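Local atomic coordinates of phenol hydroxylase component phN (Pseudomonas stutzeri, PDB entry 3U52), a protein that probably serves as the diiron-bearing subunit of the oxygenase component of a multicomponent phenol hydroxylase, which uses molecular oxygen to hydroxylate phenol and related aromatic compounds. Residues I88-K98 with Y486-W495. Sequence-based numbering, arbitrary orientation.
Sequences ISDARYVNALK and YVGSPDQKHW. With CU (copper (II) ion), chain J.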
loop_
_atom_site.group_PDB
_atom_site.type_symbol
_atom_site.label_atom_id
_atom_site.label_comp_id
_atom_site.label_asym_id
_atom_site.label_seq_id
_atom_site.Cartn_x
_atom_site.Cartn_y
_atom_site.Cartn_z
ATOM N N ILE A 88 15.742 4.773 10.625
ATOM C CA ILE A 88 16.454 5.936 10.116
ATOM C C ILE A 88 17.936 5.859 10.497
ATOM O O ILE A 88 18.317 5.097 11.394
ATOM C CB ILE A 88 15.819 7.306 10.556
ATOM C CG1 ILE A 88 15.762 7.454 12.083
ATOM C CG2 ILE A 88 14.423 7.537 9.873
ATOM C CD1 ILE A 88 15.254 8.834 12.556
ATOM N N SER A 89 18.775 6.609 9.794
ATOM C CA SER A 89 20.236 6.577 10.002
ATOM C C SER A 89 20.631 6.956 11.462
ATOM O O SER A 89 21.486 6.287 12.072
ATOM C CB SER A 89 20.922 7.493 8.993
ATOM O OG SER A 89 20.318 8.786 9.048
ATOM N N ASP A 90 19.984 7.994 12.003
ATOM C CA ASP A 90 20.286 8.567 13.347
ATOM C C ASP A 90 19.199 9.561 13.685
ATOM O O ASP A 90 18.642 10.200 12.784
ATOM C CB ASP A 90 21.623 9.334 13.320
ATOM C CG ASP A 90 22.039 9.830 14.712
ATOM O OD1 ASP A 90 21.854 11.014 15.018
ATOM O OD2 ASP A 90 22.466 8.993 15.531
ATOM N N ALA A 91 18.889 9.713 14.971
ATOM C CA ALA A 91 17.829 10.614 15.398
ATOM C C ALA A 91 18.129 12.094 15.040
ATOM O O ALA A 91 17.181 12.886 14.977
ATOM C CB ALA A 91 17.554 10.477 16.859
ATOM N N ARG A 92 19.403 12.449 14.778
ATOM C CA ARG A 92 19.733 13.815 14.324
ATOM C C ARG A 92 18.895 14.139 13.091
ATOM O O ARG A 92 18.513 15.293 12.865
ATOM C CB ARG A 92 21.224 14.009 13.964
ATOM C CG ARG A 92 22.169 14.021 15.189
ATOM C CD ARG A 92 23.663 14.212 14.785
ATOM N NE ARG A 92 24.068 13.222 13.777
ATOM C CZ ARG A 92 25.195 13.245 13.046
ATOM N NH1 ARG A 92 26.072 14.248 13.175
ATOM N NH2 ARG A 92 25.444 12.267 12.155
ATOM N N TYR A 93 18.634 13.114 12.272
ATOM C CA TYR A 93 17.904 13.287 11.002
ATOM C C TYR A 93 16.525 13.874 11.240
ATOM O O TYR A 93 16.021 14.606 10.388
ATOM C CB TYR A 93 17.774 11.929 10.250
ATOM C CG TYR A 93 16.748 11.969 9.109
ATOM C CD1 TYR A 93 17.093 12.462 7.824
ATOM C CD2 TYR A 93 15.431 11.572 9.315
ATOM C CE1 TYR A 93 16.150 12.501 6.794
ATOM C CE2 TYR A 93 14.487 11.614 8.304
ATOM C CZ TYR A 93 14.839 12.055 7.058
ATOM O OH TYR A 93 13.835 12.096 6.106
ATOM N N VAL A 94 15.883 13.556 12.369
ATOM C CA VAL A 94 14.502 13.977 12.586
ATOM C C VAL A 94 14.407 15.541 12.661
ATOM O O VAL A 94 13.353 16.114 12.362
ATOM C CB VAL A 94 13.892 13.297 13.790
ATOM C CG1 VAL A 94 12.408 13.707 14.012
ATOM C CG2 VAL A 94 14.031 11.767 13.634
ATOM N N ASN A 95 15.515 16.198 12.980
ATOM C CA ASN A 95 15.561 17.660 12.941
ATOM C C ASN A 95 15.232 18.299 11.594
ATOM O O ASN A 95 14.666 19.383 11.570
ATOM C CB ASN A 95 16.867 18.142 13.544
ATOM C CG ASN A 95 16.958 17.740 15.026
ATOM O OD1 ASN A 95 16.274 18.307 15.861
ATOM N ND2 ASN A 95 17.734 16.714 15.323
ATOM N N ALA A 96 15.519 17.594 10.509
ATOM C CA ALA A 96 15.132 18.018 9.188
ATOM C C ALA A 96 13.620 17.988 9.102
ATOM O O ALA A 96 13.035 18.863 8.485
ATOM C CB ALA A 96 15.711 17.133 8.183
ATOM N N LEU A 97 12.973 17.031 9.764
ATOM C CA LEU A 97 11.492 16.930 9.706
ATOM C C LEU A 97 10.756 17.952 10.587
ATOM O O LEU A 97 9.607 18.356 10.281
ATOM C CB LEU A 97 11.024 15.485 9.989
ATOM C CG LEU A 97 11.655 14.350 9.135
ATOM C CD1 LEU A 97 11.155 12.963 9.597
ATOM C CD2 LEU A 97 11.447 14.524 7.611
ATOM N N LYS A 98 11.394 18.350 11.701
ATOM C CA LYS A 98 10.844 19.440 12.582
ATOM C C LYS A 98 10.802 20.746 11.806
ATOM O O LYS A 98 9.800 21.447 11.817
ATOM C CB LYS A 98 11.709 19.605 13.823
ATOM C CG LYS A 98 11.850 18.298 14.607
ATOM C CD LYS A 98 12.886 18.377 15.706
ATOM C CE LYS A 98 13.262 16.955 16.212
ATOM N NZ LYS A 98 14.048 17.047 17.479
ATOM N N TYR A 486 21.623 18.828 20.581
ATOM C CA TYR A 486 21.190 17.443 20.422
ATOM C C TYR A 486 21.818 16.517 21.480
ATOM O O TYR A 486 21.163 15.581 22.002
ATOM C CB TYR A 486 21.554 16.934 19.029
ATOM C CG TYR A 486 21.268 15.460 18.864
ATOM C CD1 TYR A 486 19.953 14.984 18.717
ATOM C CD2 TYR A 486 22.313 14.533 18.888
ATOM C CE1 TYR A 486 19.695 13.588 18.560
ATOM C CE2 TYR A 486 22.071 13.153 18.732
ATOM C CZ TYR A 486 20.766 12.691 18.586
ATOM O OH TYR A 486 20.563 11.308 18.416
ATOM N N VAL A 487 23.098 16.763 21.752
ATOM C CA VAL A 487 23.840 15.971 22.753
ATOM C C VAL A 487 23.248 16.239 24.151
ATOM O O VAL A 487 23.256 17.359 24.659
ATOM C CB VAL A 487 25.366 16.239 22.633
ATOM C CG1 VAL A 487 26.142 15.597 23.772
ATOM C CG2 VAL A 487 25.848 15.731 21.266
ATOM N N GLY A 488 22.656 15.197 24.711
ATOM C CA GLY A 488 22.024 15.257 26.005
ATOM C C GLY A 488 20.539 15.513 25.941
ATOM O O GLY A 488 19.904 15.796 26.971
ATOM N N SER A 489 19.965 15.462 24.750
ATOM C CA SER A 489 18.551 15.813 24.613
ATOM C C SER A 489 17.752 14.575 24.855
ATOM O O SER A 489 18.307 13.494 24.770
ATOM C CB SER A 489 18.264 16.291 23.195
ATOM O OG SER A 489 18.591 15.248 22.270
ATOM N N PRO A 490 16.458 14.709 25.166
ATOM C CA PRO A 490 15.582 13.514 25.225
ATOM C C PRO A 490 15.527 12.712 23.926
ATOM O O PRO A 490 15.537 11.462 23.992
ATOM C CB PRO A 490 14.210 14.080 25.585
ATOM C CG PRO A 490 14.505 15.399 26.226
ATOM C CD PRO A 490 15.761 15.931 25.588
ATOM N N ASP A 491 15.555 13.375 22.749
ATOM C CA ASP A 491 15.642 12.643 21.478
ATOM C C ASP A 491 16.875 11.742 21.436
ATOM O O ASP A 491 16.727 10.561 21.117
ATOM C CB ASP A 491 15.697 13.561 20.261
ATOM C CG ASP A 491 14.285 14.038 19.759
ATOM O OD1 ASP A 491 13.231 13.718 20.361
ATOM O OD2 ASP A 491 14.251 14.745 18.711
ATOM N N GLN A 492 18.081 12.277 21.750
ATOM C CA GLN A 492 19.300 11.457 21.796
ATOM C C GLN A 492 19.184 10.264 22.782
ATOM O O GLN A 492 19.511 9.140 22.423
ATOM C CB GLN A 492 20.550 12.277 22.140
ATOM C CG GLN A 492 21.807 11.431 22.018
ATOM C CD GLN A 492 23.020 12.004 22.725
ATOM O OE1 GLN A 492 24.115 11.944 22.189
ATOM N NE2 GLN A 492 22.839 12.524 23.926
ATOM N N LYS A 493 18.695 10.513 23.992
ATOM C CA LYS A 493 18.461 9.436 24.981
ATOM C C LYS A 493 17.466 8.351 24.506
ATOM O O LYS A 493 17.699 7.159 24.694
ATOM C CB LYS A 493 18.012 10.066 26.321
ATOM C CG LYS A 493 19.149 11.019 26.892
ATOM C CD LYS A 493 18.780 11.732 28.219
ATOM C CE LYS A 493 20.068 12.244 28.921
ATOM N NZ LYS A 493 19.845 12.366 30.412
ATOM N N HIS A 494 16.373 8.778 23.877
ATOM C CA HIS A 494 15.375 7.869 23.332
ATOM C C HIS A 494 15.956 7.080 22.145
ATOM O O HIS A 494 15.786 5.850 22.055
ATOM C CB HIS A 494 14.149 8.687 22.927
ATOM C CG HIS A 494 12.934 7.864 22.670
ATOM N ND1 HIS A 494 12.225 7.249 23.684
ATOM C CD2 HIS A 494 12.282 7.576 21.520
ATOM C CE1 HIS A 494 11.202 6.591 23.166
ATOM N NE2 HIS A 494 11.210 6.781 21.857
ATOM N N TRP A 495 16.702 7.744 21.269
ATOM C CA TRP A 495 17.380 7.040 20.207
ATOM C C TRP A 495 18.349 5.989 20.758
ATOM O O TRP A 495 18.305 4.838 20.330
ATOM C CB TRP A 495 18.140 7.975 19.296
ATOM C CG TRP A 495 18.674 7.299 18.062
ATOM C CD1 TRP A 495 19.974 7.133 17.719
ATOM C CD2 TRP A 495 17.886 6.710 16.994
ATOM N NE1 TRP A 495 20.059 6.480 16.502
ATOM C CE2 TRP A 495 18.794 6.228 16.030
ATOM C CE3 TRP A 495 16.504 6.589 16.757
ATOM C CZ2 TRP A 495 18.375 5.586 14.852
ATOM C CZ3 TRP A 495 16.077 5.966 15.576
ATOM C CH2 TRP A 495 17.009 5.453 14.658
HETATM CU CU CU J . 9.640 6.441 20.695
HETATM O O HOH W 1 16.565 14.657 17.200
#
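D491 OD2 is gripped from two directions: K98 NZ meets D491 OD2 nearly along its C-O axis in a 2.6 Å salt bridge. A water donates to the same oxygen and also to A91 O, just ahead of helix 94-103. The lysine chain, stretched out from CG to NZ, comes head-on toward the aspartate, and a bond from K98 NZ to N95 OD1 at 3.0 Å steadies it within its own segment. D491 OD1, bonded to the backbone N of N157, extends the tie to the chain just past helix 125-155. Both segments lead into helices through side-chain caps and turns: D90 OD1 closes an Asx turn by accepting from R92 N at 2.9 Å, and S489 OG, at the N-cap of helix 490-498, accepts from Q492 N. A91 shows how a small residue lets aromatic groups close in. A91 CB lies 3.5 Å from W495 CB and also touches Y486 OH, while A91 N sits over the centre of the W495 indole face, 3.6 Å above the plane. W495 CH2 reaches I88 CG1 at 3.5 Å. On the tyrosine, R92 CG makes a CH-pi contact 14° off the Y486 ring normal, and Q492 CB covers the opposite face. The R92 chain bends at chi3 (-53°), and its NH1 pairs with E357. One residue before W495, H494 NE2 binds the copper ion together with H155 at the end of helix 125-155.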